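DNA replication and repair protein RecF (Caldanaerobacter subterraneus subsp. tengcongensis, PDB 5Z69) binds ATP and probably single-stranded DNA as a recombination mediator of the RecFOR pathway, serving DNA replication, repair and the SOS response. Local coordinates at residues N213-F218 with L299-S304. Sequence-based numbering, arbitrary orientation. Where two conformers were deposited one is given.
Sequences NSMSKF and LCLKLS
Phe218 lays one face of its ring on Leu303, whose CB stands 3.7 Å from the ring centroid and only 4° off its normal, a CH-pi contact. Leu303 CD1 adds a touch at Phe218 CD1 (3.7 Å). This buried face is the tightly packed one; over the opposite face, the solvent side, runs the exposed Lys217, its CE above the ring centre, before its amine reaches a salt bridge with Glu307. Near the ring plane, Ser304 OG meets the edge at Phe218 CD2. At the root of the ring, Cys300 SG lies 3.8 Å from Phe218 CB. With an alanine here in place of Phe218, Leu303 CB would probably face a gap and the Lys217 chain would lose the ring beneath it.

Small side chains at Ser214 and Ser304 are consistent with the close backbones, CA to CA 5.4 Å. Ser304 OG, beside its own backbone N (chi1 -70°), turns back to donate to Cys300 O (2.9 Å), which also accepts from Ser304 N on the opposite face of the carbonyl plane. Ser214 OG is hydrogen-bonded to Glu307 OE1. Met215, bent at chi3, brings CE to 3.8 Å from Leu301 CB, while Leu227 and Ile229 of strand 227-232 also touch it.

Seven buried residues thus join helices 186-222 and 291-313; the axes of 213-218 and 299-304 approach to 8.5 Å, their directions 126° apart: close helix-helix packing within the RecF/RecN/SMC N-terminal domain, a P-loop NTPase family, away from the nucleotide pocket.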
# COMPACT_ATOMS: atom_id res chain seq x y z
N ASN A 213 -12.45 -5.92 -13.55
CA ASN A 213 -13.63 -5.97 -14.42
C ASN A 213 -14.53 -7.18 -14.19
O ASN A 213 -15.74 -7.05 -14.01
CB ASN A 213 -13.23 -5.98 -15.90
CG ASN A 213 -12.46 -4.76 -16.33
OD1 ASN A 213 -12.62 -3.68 -15.76
ND2 ASN A 213 -11.62 -4.92 -17.35
N SER A 214 -13.92 -8.36 -14.22
CA SER A 214 -14.68 -9.59 -14.07
C SER A 214 -15.25 -9.73 -12.67
O SER A 214 -16.39 -10.16 -12.49
CB SER A 214 -13.81 -10.81 -14.41
OG SER A 214 -14.59 -11.98 -14.41
N MET A 215 -14.46 -9.38 -11.66
CA MET A 215 -14.93 -9.49 -10.29
C MET A 215 -16.05 -8.50 -9.99
O MET A 215 -16.93 -8.80 -9.19
CB MET A 215 -13.81 -9.24 -9.29
CG MET A 215 -12.80 -10.32 -9.15
SD MET A 215 -11.66 -9.79 -7.86
CE MET A 215 -12.46 -10.34 -6.38
N SER A 216 -15.98 -7.31 -10.58
CA SER A 216 -17.02 -6.29 -10.38
C SER A 216 -18.34 -6.79 -10.94
O SER A 216 -19.40 -6.52 -10.38
CB SER A 216 -16.65 -4.97 -11.06
OG SER A 216 -15.62 -4.31 -10.35
N LYS A 217 -18.26 -7.50 -12.05
CA LYS A 217 -19.43 -8.10 -12.66
C LYS A 217 -20.03 -9.13 -11.71
O LYS A 217 -21.22 -9.09 -11.42
CB LYS A 217 -19.07 -8.72 -14.02
CG LYS A 217 -20.25 -9.18 -14.87
CD LYS A 217 -20.64 -10.64 -14.61
CE LYS A 217 -19.46 -11.59 -14.78
NZ LYS A 217 -18.97 -11.71 -16.19
N PHE A 218 -19.22 -10.06 -11.22
CA PHE A 218 -19.73 -11.13 -10.36
C PHE A 218 -20.25 -10.61 -9.02
O PHE A 218 -21.32 -11.01 -8.56
CB PHE A 218 -18.66 -12.21 -10.13
CG PHE A 218 -18.44 -13.10 -11.32
CD1 PHE A 218 -19.42 -14.00 -11.72
CD2 PHE A 218 -17.25 -13.06 -12.04
CE1 PHE A 218 -19.22 -14.83 -12.81
CE2 PHE A 218 -17.05 -13.88 -13.13
CZ PHE A 218 -18.03 -14.76 -13.52
N LEU A 299 -15.18 -16.07 -3.67
CA LEU A 299 -15.95 -16.73 -4.72
C LEU A 299 -15.85 -15.97 -6.04
O LEU A 299 -15.61 -16.56 -7.10
CB LEU A 299 -17.42 -16.86 -4.30
CG LEU A 299 -18.40 -17.48 -5.30
CD1 LEU A 299 -17.86 -18.78 -5.83
CD2 LEU A 299 -19.77 -17.72 -4.68
N CYS A 300 -16.03 -14.65 -5.96
CA CYS A 300 -15.93 -13.77 -7.13
C CYS A 300 -14.53 -13.79 -7.74
O CYS A 300 -14.36 -13.77 -8.96
CB CYS A 300 -16.29 -12.33 -6.74
SG CYS A 300 -18.04 -12.06 -6.34
N LEU A 301 -13.52 -13.78 -6.87
CA LEU A 301 -12.13 -13.89 -7.28
C LEU A 301 -11.91 -15.16 -8.11
O LEU A 301 -11.29 -15.12 -9.18
CB LEU A 301 -11.23 -13.91 -6.04
CG LEU A 301 -9.74 -14.09 -6.29
CD1 LEU A 301 -9.13 -12.80 -6.82
CD2 LEU A 301 -9.04 -14.55 -5.02
N LYS A 302 -12.43 -16.28 -7.63
CA LYS A 302 -12.22 -17.58 -8.30
C LYS A 302 -13.09 -17.70 -9.55
O LYS A 302 -12.66 -18.25 -10.57
CB LYS A 302 -12.50 -18.74 -7.34
CG LYS A 302 -11.63 -18.75 -6.06
CD LYS A 302 -10.15 -19.00 -6.36
CE LYS A 302 -9.98 -20.40 -6.97
NZ LYS A 302 -8.55 -20.79 -7.24
N LEU A 303 -14.32 -17.20 -9.48
CA LEU A 303 -15.18 -17.14 -10.65
C LEU A 303 -14.50 -16.35 -11.76
O LEU A 303 -14.59 -16.70 -12.93
CB LEU A 303 -16.54 -16.52 -10.31
CG LEU A 303 -17.51 -17.43 -9.54
CD1 LEU A 303 -18.80 -16.68 -9.22
CD2 LEU A 303 -17.81 -18.70 -10.33
N SER A 304 -13.78 -15.30 -11.38
CA SER A 304 -13.04 -14.47 -12.32
C SER A 304 -11.80 -15.17 -12.89
O SER A 304 -11.45 -15.00 -14.06
CB SER A 304 -12.62 -13.16 -11.66
OG SER A 304 -13.75 -12.35 -11.44